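PDB 6HYQ: protein kinase A regulatory subunit, putative from Trypanosoma cruzi, which probably acts as the regulatory subunit of a protein kinase A, and here holds one guanosine in each of its two cyclic nucleotide-binding domains. Local coordinates for residues A75-C80 and T118-T123; E211-D216 and V245-A250. All coordinates share one frame; numbering follows the deposited sequence.

Following the chain from its N terminus, contact 1 comes first: residues 75-80, in the loop after strand 71-73, are met by 118-123, which lead into strand 123-126, closing a loop that holds strands 82-86, 91-95, 98-103 and 108-109 and helix 111-116. Contact 2 closes a shorter loop in the second cyclic nucleotide-binding domain, where strand 210-215 pairs with 247-250 around strands 221-227 and 232-233 and helix 236-239. The two loops are in series, neither nesting nor crossing, and their centres lie about 49 Å apart on opposite sides of the chain's centre. Each contact ties together parts of one domain beside that domain's own guanosine.

Contact 1. Residues A75-C80 and T118-T123. With GMP (guanosine), chain E.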
ATOM      1  N   ALA A  75      17.550 -17.099  -9.226  1.00 82.94           N
ATOM      2  CA  ALA A  75      18.690 -16.263  -8.886  1.00 98.05           C
ATOM      3  C   ALA A  75      19.755 -16.335  -9.969  1.00107.93           C
ATOM      4  O   ALA A  75      20.184 -17.419 -10.373  1.00120.76           O
ATOM      5  CB  ALA A  75      19.285 -16.694  -7.549  1.00138.45           C
ATOM      6  N   GLY A  76      20.184 -15.174 -10.426  1.00 81.58           N
ATOM      7  CA  GLY A  76      21.225 -15.068 -11.399  1.00 93.14           C
ATOM      8  C   GLY A  76      20.742 -14.930 -12.812  1.00110.54           C
ATOM      9  O   GLY A  76      21.515 -14.515 -13.681  1.00141.72           O
ATOM     10  N   GLN A  77      19.491 -15.266 -13.067  1.00102.10           N
ATOM     11  CA  GLN A  77      18.973 -15.160 -14.419  0.53 83.98           C
ATOM     12  C   GLN A  77      19.123 -13.735 -14.933  1.00 89.75           C
ATOM     13  O   GLN A  77      18.911 -12.761 -14.205  1.00 85.75           O
ATOM     14  CB  GLN A  77      17.509 -15.586 -14.467  0.53 71.66           C
ATOM     15  CG  GLN A  77      16.843 -15.319 -15.814  0.53 86.13           C
ATOM     16  CD  GLN A  77      15.405 -15.746 -15.856  0.53 73.77           C
ATOM     17  OE1 GLN A  77      14.798 -16.003 -14.820  0.53 86.89           O
ATOM     18  NE2 GLN A  77      14.842 -15.810 -17.057  0.53103.13           N
ATOM     19  N   THR A  78      19.512 -13.623 -16.188  1.00101.68           N
ATOM     20  CA  THR A  78      19.539 -12.364 -16.895  1.00 79.42           C
ATOM     21  C   THR A  78      18.473 -12.294 -17.967  1.00116.68           C
ATOM     22  O   THR A  78      18.241 -11.220 -18.528  1.00111.15           O
ATOM     23  CB  THR A  78      20.904 -12.174 -17.537  1.00103.18           C
ATOM     24  OG1 THR A  78      21.243 -13.387 -18.224  1.00190.78           O
ATOM     25  CG2 THR A  78      21.935 -11.833 -16.492  1.00119.82           C
ATOM     26  N   THR A  79      17.805 -13.414 -18.237  1.00146.43           N
ATOM     27  CA  THR A  79      16.912 -13.616 -19.364  1.00101.89           C
ATOM     28  C   THR A  79      15.449 -13.294 -19.046  1.00138.12           C
ATOM     29  O   THR A  79      14.587 -13.543 -19.897  1.00119.69           O
ATOM     30  CB  THR A  79      17.009 -15.088 -19.803  1.00114.03           C
ATOM     31  OG1 THR A  79      16.473 -15.927 -18.769  1.00153.08           O
ATOM     32  CG2 THR A  79      18.468 -15.507 -20.005  1.00114.04           C
ATOM     33  N   CYS A  80      15.143 -12.783 -17.841  1.00156.04           N
ATOM     34  CA  CYS A  80      13.766 -12.490 -17.432  1.00129.11           C
ATOM     35  C   CYS A  80      13.249 -11.141 -17.946  1.00 90.23           C
ATOM     36  O   CYS A  80      12.582 -11.084 -18.982  1.00124.86           O
ATOM     37  CB  CYS A  80      13.676 -12.551 -15.902  1.00158.32           C
ATOM     38  SG  CYS A  80      12.080 -12.142 -15.179  1.00133.90           S
ATOM     39  N   THR A 118      19.396  -5.146 -12.661  1.00 78.50           N
ATOM     40  CA  THR A 118      20.329  -6.130 -12.154  1.00 87.00           C
ATOM     41  C   THR A 118      19.757  -7.490 -12.500  1.00 85.74           C
ATOM     42  O   THR A 118      18.576  -7.593 -12.843  1.00 82.98           O
ATOM     43  CB  THR A 118      20.534  -5.983 -10.641  1.00 80.97           C
ATOM     44  OG1 THR A 118      21.363  -7.034 -10.141  1.00 81.70           O
ATOM     45  CG2 THR A 118      19.257  -6.079  -9.932  1.00 68.55           C
ATOM     46  N   PRO A 119      20.572  -8.541 -12.470  1.00 78.60           N
ATOM     47  CA  PRO A 119      20.045  -9.910 -12.581  1.00 67.63           C
ATOM     48  C   PRO A 119      19.097 -10.302 -11.456  1.00 89.41           C
ATOM     49  O   PRO A 119      19.153  -9.772 -10.347  1.00 79.92           O
ATOM     50  CB  PRO A 119      21.308 -10.767 -12.545  1.00 77.35           C
ATOM     51  CG  PRO A 119      22.348  -9.875 -13.064  1.00 90.15           C
ATOM     52  CD  PRO A 119      22.029  -8.511 -12.635  1.00 72.05           C
ATOM     53  N   VAL A 120      18.182 -11.212 -11.764  1.00 80.85           N
ATOM     54  CA  VAL A 120      17.291 -11.726 -10.738  1.00 83.37           C
ATOM     55  C   VAL A 120      18.137 -11.964  -9.482  1.00 72.66           C
ATOM     56  O   VAL A 120      19.216 -12.554  -9.557  1.00 72.34           O
ATOM     57  CB  VAL A 120      16.569 -13.007 -11.204  1.00 98.05           C
ATOM     58  CG1 VAL A 120      15.585 -13.535 -10.140  1.00 79.90           C
ATOM     59  CG2 VAL A 120      15.864 -12.791 -12.547  1.00102.60           C
ATOM     60  N   VAL A 121      17.677 -11.410  -8.349  1.00 74.63           N
ATOM     61  CA  VAL A 121      18.306 -11.534  -7.037  1.00 67.81           C
ATOM     62  C   VAL A 121      17.818 -12.767  -6.285  1.00 57.95           C
ATOM     63  O   VAL A 121      18.529 -13.312  -5.426  1.00 62.98           O
ATOM     64  CB  VAL A 121      17.991 -10.256  -6.234  1.00 94.46           C
ATOM     65  CG1 VAL A 121      18.584 -10.323  -4.846  1.00104.78           C
ATOM     66  CG2 VAL A 121      18.447  -8.994  -6.998  1.00 84.89           C
ATOM     67  N   ALA A 122      16.605 -13.203  -6.545  1.00 51.72           N
ATOM     68  CA  ALA A 122      16.070 -14.281  -5.752  1.00 81.44           C
ATOM     69  C   ALA A 122      15.224 -15.169  -6.643  1.00 59.06           C
ATOM     70  O   ALA A 122      14.701 -14.738  -7.662  1.00 66.34           O
ATOM     71  CB  ALA A 122      15.261 -13.695  -4.593  1.00 56.30           C
ATOM     72  N   THR A 123      15.109 -16.407  -6.239  1.00 67.21           N
ATOM     73  CA  THR A 123      14.316 -17.376  -6.968  1.00 90.57           C
ATOM     74  C   THR A 123      12.855 -17.357  -6.503  1.00 99.29           C
ATOM     75  O   THR A 123      12.561 -17.218  -5.310  1.00 65.71           O
ATOM     76  CB  THR A 123      14.925 -18.757  -6.754  1.00 83.86           C
ATOM     77  OG1 THR A 123      16.220 -18.788  -7.355  1.00 96.43           O
ATOM     78  CG2 THR A 123      14.016 -19.866  -7.319  1.00 76.25           C
TER
HETATM   79  O5' GMP E 601      14.380 -11.320  -7.170  1.00 69.63           O
HETATM   80  C5' GMP E 601      13.184 -11.660  -7.859  1.00 74.85           C
HETATM   81  C4' GMP E 601      11.947 -11.075  -7.207  1.00 61.01           C
HETATM   82  O4' GMP E 601      11.816 -11.590  -5.855  1.00 60.53           O
HETATM   83  C3' GMP E 601      11.877  -9.548  -7.049  1.00 59.02           C
HETATM   84  O3' GMP E 601      11.437  -8.896  -8.220  1.00 82.00           O
HETATM   85  C2' GMP E 601      10.935  -9.348  -5.874  1.00104.76           C
HETATM   86  O2' GMP E 601       9.542  -9.331  -6.280  1.00 57.50           O
HETATM   87  C1' GMP E 601      11.246 -10.585  -5.015  1.00105.10           C
HETATM   88  N9  GMP E 601      12.268 -10.290  -4.019  1.00 80.02           N
HETATM   89  C8  GMP E 601      13.599 -10.260  -4.281  1.00 75.35           C
HETATM   90  N7  GMP E 601      14.237  -9.996  -3.137  1.00 89.27           N
HETATM   91  C5  GMP E 601      13.279  -9.874  -2.218  1.00 66.45           C
HETATM   92  C6  GMP E 601      13.329  -9.587  -0.733  1.00 83.20           C
HETATM   93  O6  GMP E 601      14.390  -9.396  -0.191  1.00100.60           O
HETATM   94  N1  GMP E 601      12.087  -9.552  -0.015  1.00 66.64           N
HETATM   95  C2  GMP E 601      10.814  -9.732  -0.629  1.00 49.82           C
HETATM   96  N2  GMP E 601       9.657  -9.623   0.247  1.00 63.14           N
HETATM   97  N3  GMP E 601      10.760 -10.032  -2.010  1.00 59.31           N
HETATM   98  C4  GMP E 601      12.047 -10.064  -2.769  1.00 59.65           C
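Pro119 opens the contact by laying its ring alongside Thr78, the two side chains pointing the same way, with Pro119 CG 4.0 Å from Thr78 CG2. The ring also presents CB to the carbonyl oxygens of Gly76 and Gln77, so proline gives a compact apolar surface against the methyl and both carbonyls. Next along the chain, Val120 N lies 3.0 Å from Gln77 O and in the plane of that carbonyl, although the hydrogen bond is bent at the hydrogen (147°). In return Val120 O accepts from Gly76 N at 2.9 Å; this bond is nearly straight, but the donor stands above the carbonyl plane. The backbone of Gly76 has positive phi, at which a side chain would jam against the preceding carbonyl, so glycine fits the turn. Val120 is buried and supplies most of the apolar contact to the 75-80 loop: its CG2 branch reaches Gln77 CB at 3.8 Å and also meets Cys80 CB, a place that suits a branched hydrocarbon side chain. Val121 turns its side chain away from the 75-80 loop, but its backbone N is hydrogen-bonded to Glu113 OE2. The small methyl of Ala122 lies against O5' and the base atom C8 of the guanosine, and Ala122 N gives O5' of the guanosine a weak hydrogen bond (3.0 Å). Thr123 finishes the walk: Thr123 OG1 takes a straight bond from Ala75 N at 2.8 Å, a reach that its short hydroxyl side chain suits. From here the chain enters strand 123-126, flanked by strands 71-73 and 91-95; Val120 leans on Met73 and Ala122 on Ile93, and helix 111-116 contributes Glu113 to the ligand site.

Contact 2. Residues E211-D216 and V245-A250; sequences EVIGRD and VADVVA. With GMP (guanosine), chain F.
Arg215 and Asp247 meet at about a right angle in a salt bridge. Arg215 NH2 lies 2.6 Å from Asp247 OD2 on its syn side. The oxygen is in the guanidinium plane, but the guanidinium and carboxylate planes are turned 61° apart, so this is not a flat two-pronged pairing; NH1 adds a weak bond to OD2 and, for Arg215 NH1 to Gly214 O, a firmer one (2.8 Å). A bend at chi2 (-70°) turns the long arginine back over its own strand to make this grip. Asp247 OD1 is satisfied by Tyr195 N, so both carboxylate oxygens of this buried aspartate have donors. Backbone polar groups pair antiparallel: Glu211 and Val249 exchange two bonds, as do Ile213 and Asp247. Tyr286 OH hydrogen-bonds both Val245 O and Arg215 N. The non-hydrogen-bonded pair, Val212 and Val248, sends its branched side chains to the nucleoside, where Val212 CG1 sits 3.5 Å from N9 and Val248 CG2 3.6 Å from O4' of the guanosine. Small Ala246 CB packs on Val212 CG1 at 3.6 Å. Val245 N donates to O5' of the guanosine at 3.3 Å. Paired strands with a valine-lined face against the nucleoside are consistent with the beta-roll of a cyclic nucleotide-binding domain.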
ATOM      1  N   GLU A 211      -4.799  17.876  16.187  1.00 61.99           N
ATOM      2  CA  GLU A 211      -5.789  17.568  17.222  1.00 73.78           C
ATOM      3  C   GLU A 211      -6.903  16.692  16.621  1.00 50.88           C
ATOM      4  O   GLU A 211      -7.367  16.899  15.498  1.00 77.29           O
ATOM      5  CB  GLU A 211      -6.452  18.834  17.818  1.00 47.17           C
ATOM      6  CG  GLU A 211      -7.187  19.657  16.807  1.00 75.15           C
ATOM      7  CD  GLU A 211      -7.723  20.967  17.346  1.00 91.17           C
ATOM      8  OE1 GLU A 211      -8.033  21.851  16.505  1.00 75.17           O
ATOM      9  OE2 GLU A 211      -7.830  21.126  18.588  1.00 93.56           O
ATOM     10  N   VAL A 212      -7.305  15.728  17.471  1.00 51.71           N
ATOM     11  CA  VAL A 212      -8.357  14.740  17.234  1.00 49.64           C
ATOM     12  C   VAL A 212      -9.562  15.251  18.032  1.00 59.72           C
ATOM     13  O   VAL A 212      -9.462  15.406  19.247  1.00 68.43           O
ATOM     14  CB  VAL A 212      -7.913  13.353  17.699  1.00 61.33           C
ATOM     15  CG1 VAL A 212      -8.989  12.309  17.437  1.00 79.36           C
ATOM     16  CG2 VAL A 212      -6.523  12.999  17.040  1.00 69.65           C
ATOM     17  N   ILE A 213     -10.694  15.575  17.352  1.00 60.84           N
ATOM     18  CA  ILE A 213     -11.858  16.199  17.990  1.00 63.51           C
ATOM     19  C   ILE A 213     -13.011  15.233  17.823  1.00 91.16           C
ATOM     20  O   ILE A 213     -13.587  15.118  16.727  1.00 61.94           O
ATOM     21  CB  ILE A 213     -12.208  17.564  17.405  1.00 73.93           C
ATOM     22  CG1 ILE A 213     -11.005  18.514  17.505  1.00 64.78           C
ATOM     23  CG2 ILE A 213     -13.503  18.080  18.108  1.00 66.42           C
ATOM     24  CD1 ILE A 213     -11.165  19.836  16.797  1.00133.20           C
ATOM     25  N   GLY A 214     -13.344  14.530  18.913  1.00 60.87           N
ATOM     26  CA  GLY A 214     -14.372  13.522  18.901  1.00 75.88           C
ATOM     27  C   GLY A 214     -15.761  14.109  19.156  1.00 83.37           C
ATOM     28  O   GLY A 214     -15.995  15.316  19.068  1.00 97.52           O
ATOM     29  N   ARG A 215     -16.696  13.225  19.459  1.00 64.51           N
ATOM     30  CA  ARG A 215     -18.029  13.639  19.864  1.00 69.76           C
ATOM     31  C   ARG A 215     -18.415  12.891  21.124  1.00 84.31           C
ATOM     32  O   ARG A 215     -18.303  11.664  21.179  1.00 72.41           O
ATOM     33  CB  ARG A 215     -19.035  13.381  18.760  1.00 65.02           C
ATOM     34  CG  ARG A 215     -18.708  13.999  17.434  1.00 67.05           C
ATOM     35  CD  ARG A 215     -18.826  15.496  17.453  1.00 59.28           C
ATOM     36  NE  ARG A 215     -18.583  16.085  16.146  1.00 60.40           N
ATOM     37  CZ  ARG A 215     -17.384  16.494  15.730  1.00 86.80           C
ATOM     38  NH1 ARG A 215     -16.341  16.364  16.507  1.00 69.06           N
ATOM     39  NH2 ARG A 215     -17.252  17.049  14.546  1.00 58.63           N
ATOM     40  N   ASP A 216     -18.827  13.629  22.143  1.00102.41           N
ATOM     41  CA  ASP A 216     -19.233  13.011  23.397  1.00116.41           C
ATOM     42  C   ASP A 216     -20.686  12.506  23.349  1.00101.87           C
ATOM     43  O   ASP A 216     -21.300  12.317  22.297  1.00 66.59           O
ATOM     44  CB  ASP A 216     -18.970  13.968  24.557  1.00146.58           C
ATOM     45  CG  ASP A 216     -19.839  15.210  24.518  1.00133.32           C
ATOM     46  OD1 ASP A 216     -20.891  15.204  23.842  1.00136.66           O
ATOM     47  OD2 ASP A 216     -19.452  16.199  25.176  1.00111.76           O
ATOM     48  N   VAL A 245     -14.978   8.470  13.392  1.00 82.39           N
ATOM     49  CA  VAL A 245     -15.555   8.717  14.688  1.00 52.20           C
ATOM     50  C   VAL A 245     -14.935   9.949  15.354  1.00 57.61           C
ATOM     51  O   VAL A 245     -15.278  10.270  16.507  1.00 55.81           O
ATOM     52  CB  VAL A 245     -15.289   7.477  15.543  1.00 57.13           C
ATOM     53  CG1 VAL A 245     -15.869   6.249  14.904  1.00 74.09           C
ATOM     54  CG2 VAL A 245     -13.848   7.303  15.667  1.00 57.79           C
ATOM     55  N   ALA A 246     -14.040  10.661  14.637  1.00 52.75           N
ATOM     56  CA  ALA A 246     -13.457  11.915  15.109  1.00 48.33           C
ATOM     57  C   ALA A 246     -13.060  12.792  13.946  1.00 48.18           C
ATOM     58  O   ALA A 246     -12.846  12.291  12.825  1.00 61.57           O
ATOM     59  CB  ALA A 246     -12.193  11.671  15.947  1.00 48.86           C
ATOM     60  N   ASP A 247     -13.014  14.086  14.202  1.00 54.31           N
ATOM     61  CA  ASP A 247     -12.290  15.031  13.348  1.00 55.00           C
ATOM     62  C   ASP A 247     -10.821  14.948  13.700  1.00 74.73           C
ATOM     63  O   ASP A 247     -10.463  14.792  14.876  1.00 66.86           O
ATOM     64  CB  ASP A 247     -12.686  16.507  13.531  1.00 68.19           C
ATOM     65  CG  ASP A 247     -14.201  16.798  13.411  1.00 71.46           C
ATOM     66  OD1 ASP A 247     -14.885  16.405  12.452  1.00 63.69           O
ATOM     67  OD2 ASP A 247     -14.702  17.549  14.268  1.00 69.57           O
ATOM     68  N   VAL A 248      -9.968  15.153  12.678  1.00 49.58           N
ATOM     69  CA  VAL A 248      -8.557  15.384  12.897  1.00 54.19           C
ATOM     70  C   VAL A 248      -8.258  16.658  12.195  1.00 61.10           C
ATOM     71  O   VAL A 248      -8.497  16.752  10.954  1.00 55.76           O
ATOM     72  CB  VAL A 248      -7.651  14.269  12.372  1.00 70.97           C
ATOM     73  CG1 VAL A 248      -6.086  14.608  12.788  1.00 57.29           C
ATOM     74  CG2 VAL A 248      -8.055  12.904  12.894  1.00 49.36           C
ATOM     75  N   VAL A 249      -7.768  17.635  12.957  1.00 65.59           N
ATOM     76  CA  VAL A 249      -7.536  18.975  12.455  1.00 59.18           C
ATOM     77  C   VAL A 249      -6.061  19.414  12.722  1.00 61.88           C
ATOM     78  O   VAL A 249      -5.538  19.285  13.841  1.00 50.25           O
ATOM     79  CB  VAL A 249      -8.488  20.009  13.075  1.00 66.87           C
ATOM     80  CG1 VAL A 249      -8.366  21.193  12.331  1.00 50.47           C
ATOM     81  CG2 VAL A 249      -9.997  19.571  12.964  1.00 85.55           C
ATOM     82  N   ALA A 250      -5.454  20.065  11.725  1.00 50.61           N
ATOM     83  CA  ALA A 250      -4.106  20.595  11.900  1.00 66.78           C
ATOM     84  C   ALA A 250      -4.138  21.749  12.903  1.00 68.30           C
ATOM     85  O   ALA A 250      -4.983  22.641  12.810  1.00 61.96           O
ATOM     86  CB  ALA A 250      -3.532  21.079  10.553  1.00 48.55           C
TER
HETATM   87  O5' GMP F 602     -11.693   8.509  13.662  1.00 51.06           O
HETATM   88  C5' GMP F 602     -10.812   9.331  12.892  1.00 48.35           C
HETATM   89  C4' GMP F 602      -9.380   9.136  13.322  1.00 45.79           C
HETATM   90  O4' GMP F 602      -9.160   9.856  14.545  1.00 52.42           O
HETATM   91  C3' GMP F 602      -8.934   7.715  13.639  1.00 61.77           C
HETATM   92  O3' GMP F 602      -8.630   6.941  12.485  1.00 67.06           O
HETATM   93  C2' GMP F 602      -7.736   7.967  14.539  1.00101.26           C
HETATM   94  O2' GMP F 602      -6.603   8.287  13.710  1.00 52.36           O
HETATM   95  C1' GMP F 602      -8.193   9.227  15.308  1.00 71.94           C
HETATM   96  N9  GMP F 602      -8.828   8.894  16.570  1.00 73.70           N
HETATM   97  C8  GMP F 602     -10.130   8.501  16.673  1.00101.10           C
HETATM   98  N7  GMP F 602     -10.405   8.201  17.959  1.00 62.22           N
HETATM   99  C5  GMP F 602      -9.250   8.341  18.610  1.00 73.91           C
HETATM  100  C6  GMP F 602      -8.890   8.130  20.059  1.00 69.49           C
HETATM  101  O6  GMP F 602      -9.720   7.758  20.873  1.00 69.00           O
HETATM  102  N1  GMP F 602      -7.566   8.416  20.457  1.00 79.13           N
HETATM  103  C2  GMP F 602      -6.549   8.849  19.557  1.00 75.54           C
HETATM  104  N2  GMP F 602      -5.156   9.106  19.993  1.00113.47           N
HETATM  105  N3  GMP F 602      -6.913   9.012  18.201  1.00 96.01           N
HETATM  106  C4  GMP F 602      -8.283   8.782  17.750  1.00 70.10           C